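Local coordinates for cobalamin biosynthesis protein CobN (Mycobacterium tuberculosis, PDB 7C6O) that probably acts as the large, catalytic subunit of cobaltochelatase, which inserts cobalt into the corrin ring during cobalamin biosynthesis, at residues A253-P259 against S270-L276. Sequence-based numbering, arbitrary orientation.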
ATOM      1  N   ALA A 253       1.052   9.636  16.434  1.00 18.00           N
ATOM      2  CA  ALA A 253       1.278   8.250  16.829  1.00 19.26           C
ATOM      3  C   ALA A 253       2.060   8.176  18.137  1.00 20.94           C
ATOM      4  O   ALA A 253       2.856   9.060  18.466  1.00 19.35           O
ATOM      5  CB  ALA A 253       2.029   7.494  15.731  1.00 16.49           C
ATOM      6  N   ALA A 254       1.835   7.093  18.881  1.00 18.59           N
ATOM      7  CA  ALA A 254       2.363   6.965  20.231  1.00 21.77           C
ATOM      8  C   ALA A 254       3.516   5.979  20.365  1.00 22.39           C
ATOM      9  O   ALA A 254       4.166   5.958  21.416  1.00 25.62           O
ATOM     10  CB  ALA A 254       1.244   6.545  21.193  1.00 21.31           C
ATOM     11  N   GLY A 255       3.792   5.167  19.340  1.00 19.40           N
ATOM     12  CA  GLY A 255       4.764   4.097  19.499  1.00 18.41           C
ATOM     13  C   GLY A 255       6.206   4.569  19.560  1.00 18.92           C
ATOM     14  O   GLY A 255       7.064   3.884  20.128  1.00 18.40           O
ATOM     15  N   GLY A 256       6.498   5.726  18.983  1.00 20.31           N
ATOM     16  CA  GLY A 256       7.866   6.207  18.959  1.00 22.82           C
ATOM     17  C   GLY A 256       7.966   7.501  18.184  1.00 23.66           C
ATOM     18  O   GLY A 256       6.956   8.114  17.829  1.00 24.09           O
ATOM     19  N   VAL A 257       9.206   7.909  17.919  1.00 23.40           N
ATOM     20  CA  VAL A 257       9.489   9.153  17.216  1.00 25.56           C
ATOM     21  C   VAL A 257      10.339   8.950  15.971  1.00 26.32           C
ATOM     22  O   VAL A 257      10.603   9.922  15.258  1.00 27.40           O
ATOM     23  CB  VAL A 257      10.152  10.189  18.146  1.00 30.33           C
ATOM     24  CG1 VAL A 257       9.226  10.544  19.296  1.00 30.22           C
ATOM     25  CG2 VAL A 257      11.492   9.674  18.658  1.00 31.29           C
ATOM     26  N   LYS A 258      10.779   7.726  15.682  1.00 23.38           N
ATOM     27  CA  LYS A 258      11.595   7.436  14.500  1.00 20.83           C
ATOM     28  C   LYS A 258      10.999   6.249  13.753  1.00 21.10           C
ATOM     29  O   LYS A 258      11.547   5.140  13.778  1.00 17.26           O
ATOM     30  CB  LYS A 258      13.049   7.166  14.892  1.00 23.22           C
ATOM     31  CG  LYS A 258      14.017   7.191  13.721  1.00 25.84           C
ATOM     32  CD  LYS A 258      15.436   6.870  14.165  1.00 29.96           C
ATOM     33  CE  LYS A 258      15.903   7.825  15.251  1.00 33.98           C
ATOM     34  NZ  LYS A 258      17.378   7.742  15.442  1.00 35.89           N
ATOM     35  N   PRO A 259       9.870   6.452  13.066  1.00 20.35           N
ATOM     36  CA  PRO A 259       9.220   5.320  12.384  1.00 20.58           C
ATOM     37  C   PRO A 259      10.086   4.671  11.318  1.00 16.48           C
ATOM     38  O   PRO A 259       9.936   3.469  11.063  1.00 16.86           O
ATOM     39  CB  PRO A 259       7.956   5.952  11.781  1.00 19.38           C
ATOM     40  CG  PRO A 259       8.260   7.413  11.689  1.00 19.07           C
ATOM     41  CD  PRO A 259       9.136   7.713  12.872  1.00 19.92           C
ATOM     42  N   SER A 270      11.152  -1.569  19.133  1.00 23.05           N
ATOM     43  CA  SER A 270      11.301  -0.234  19.700  1.00 24.65           C
ATOM     44  C   SER A 270      10.058   0.625  19.503  1.00 23.59           C
ATOM     45  O   SER A 270       9.909   1.642  20.191  1.00 24.84           O
ATOM     46  CB  SER A 270      12.518   0.466  19.090  1.00 27.78           C
ATOM     47  OG  SER A 270      12.320   0.745  17.714  1.00 32.42           O
ATOM     48  N   TRP A 271       9.173   0.257  18.581  1.00 19.26           N
ATOM     49  CA  TRP A 271       7.895   0.948  18.418  1.00 18.89           C
ATOM     50  C   TRP A 271       6.910   0.279  19.368  1.00 22.29           C
ATOM     51  O   TRP A 271       6.410  -0.815  19.094  1.00 21.66           O
ATOM     52  CB  TRP A 271       7.420   0.895  16.971  1.00 16.89           C
ATOM     53  CG  TRP A 271       6.352   1.901  16.666  1.00 15.77           C
ATOM     54  CD1 TRP A 271       5.003   1.722  16.767  1.00 17.08           C
ATOM     55  CD2 TRP A 271       6.547   3.248  16.218  1.00 14.31           C
ATOM     56  NE1 TRP A 271       4.343   2.875  16.407  1.00 17.09           N
ATOM     57  CE2 TRP A 271       5.270   3.826  16.067  1.00 16.74           C
ATOM     58  CE3 TRP A 271       7.676   4.021  15.932  1.00 15.04           C
ATOM     59  CZ2 TRP A 271       5.091   5.142  15.640  1.00 16.94           C
ATOM     60  CZ3 TRP A 271       7.497   5.328  15.508  1.00 14.19           C
ATOM     61  CH2 TRP A 271       6.215   5.874  15.367  1.00 18.79           C
ATOM     62  N   ASN A 272       6.635   0.934  20.493  1.00 21.37           N
ATOM     63  CA  ASN A 272       5.964   0.304  21.624  1.00 23.01           C
ATOM     64  C   ASN A 272       4.650   1.016  21.909  1.00 22.19           C
ATOM     65  O   ASN A 272       4.645   2.201  22.262  1.00 21.64           O
ATOM     66  CB  ASN A 272       6.870   0.323  22.858  1.00 26.10           C
ATOM     67  CG  ASN A 272       6.361  -0.570  23.968  1.00 29.78           C
ATOM     68  OD1 ASN A 272       5.180  -0.547  24.307  1.00 31.49           O
ATOM     69  ND2 ASN A 272       7.255  -1.371  24.536  1.00 33.96           N
ATOM     70  N   VAL A 273       3.543   0.285  21.772  1.00 21.68           N
ATOM     71  CA  VAL A 273       2.220   0.803  22.109  1.00 20.77           C
ATOM     72  C   VAL A 273       1.561  -0.130  23.116  1.00 18.75           C
ATOM     73  O   VAL A 273       0.329  -0.193  23.200  1.00 19.19           O
ATOM     74  CB  VAL A 273       1.336   0.962  20.857  1.00 21.52           C
ATOM     75  CG1 VAL A 273       1.903   2.024  19.927  1.00 23.84           C
ATOM     76  CG2 VAL A 273       1.183  -0.373  20.130  1.00 20.34           C
ATOM     77  N   GLU A 274       2.377  -0.856  23.887  1.00 19.56           N
ATOM     78  CA  GLU A 274       1.837  -1.850  24.813  1.00 21.83           C
ATOM     79  C   GLU A 274       0.861  -1.225  25.802  1.00 21.26           C
ATOM     80  O   GLU A 274      -0.150  -1.844  26.155  1.00 22.65           O
ATOM     81  CB  GLU A 274       2.973  -2.554  25.558  1.00 22.84           C
ATOM     82  CG  GLU A 274       3.798  -3.487  24.692  1.00 25.01           C
ATOM     83  N   HIS A 275       1.140  -0.000  26.255  1.00 23.01           N
ATOM     84  CA  HIS A 275       0.254   0.662  27.207  1.00 23.46           C
ATOM     85  C   HIS A 275      -1.108   0.990  26.608  1.00 24.55           C
ATOM     86  O   HIS A 275      -2.087   1.097  27.355  1.00 23.80           O
ATOM     87  CB  HIS A 275       0.910   1.937  27.744  1.00 24.96           C
ATOM     88  CG  HIS A 275       1.186   2.972  26.696  1.00 28.57           C
ATOM     89  ND1 HIS A 275       2.098   2.777  25.679  1.00 30.20           N
ATOM     90  CD2 HIS A 275       0.683   4.216  26.514  1.00 29.29           C
ATOM     91  CE1 HIS A 275       2.139   3.853  24.913  1.00 30.57           C
ATOM     92  NE2 HIS A 275       1.289   4.742  25.398  1.00 28.67           N
ATOM     93  N   LEU A 276      -1.197   1.149  25.286  1.00 20.40           N
ATOM     94  CA  LEU A 276      -2.480   1.377  24.635  1.00 22.26           C
ATOM     95  C   LEU A 276      -3.125   0.080  24.161  1.00 22.92           C
ATOM     96  O   LEU A 276      -4.349  -0.067  24.243  1.00 22.25           O
ATOM     97  CB  LEU A 276      -2.310   2.341  23.459  1.00 24.25           C
ATOM     98  CG  LEU A 276      -1.857   3.747  23.856  1.00 25.41           C
ATOM     99  CD1 LEU A 276      -1.512   4.586  22.636  1.00 25.60           C
ATOM    100  CD2 LEU A 276      -2.931   4.427  24.688  1.00 27.31           C
TER
HETATM  101  O   HOH W   1       5.836   4.397  23.257  1.00 42.96           O
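The indole of Trp271 lies with one face flat over the Gly255-Gly256 backbone. Gly255 CA makes a CH-pi contact 3.5 Å from the centroid of the five-membered ring, 15° off its normal, and Gly256 CA sits in the same way over the six-membered ring. Neither glycine has a CB to hold the ring off, so the peptide between them can press against it. With its CG swung opposite the backbone N (chi1 -163°), Trp271 carries the ring across to the facing loop. Ala253 CB meets the ring edge at CZ2 (3.9 Å), while Pro259 crosses the far end obliquely, its CB 3.8 Å from Trp271 CZ3. NE1 is hydrogen-bonded to Asp318, and Phe317 adds a second aromatic ring inclined to the indole.

Both segments belong to the long connection between the parallel neighbours 246-249 and 283-289 of a mixed sheet, a beta-alpha-beta crossover whose short helix begins at Glu274. Beside the indole the two backbones are joined by one direct hydrogen bond, Asn272 N to Gly255 O (3.0 Å, 160°), and Gly255 CA directs a CA-H...O contact at Asn272 O. Water 1 bridges Ala254 O and Asn272 O. The side chain of Asn272 turns back to its own segment instead: OD1 accepts from Glu274 N at 2.9 Å, an Asx turn just where the helix starts. From the N-cap position Val273 lays CG1 against Gly255 CA (3.6 Å), and in the first turn of the helix Leu276 CD1 reaches Ala254 CB, with Leu238 of helix 235-241 also touching Leu276.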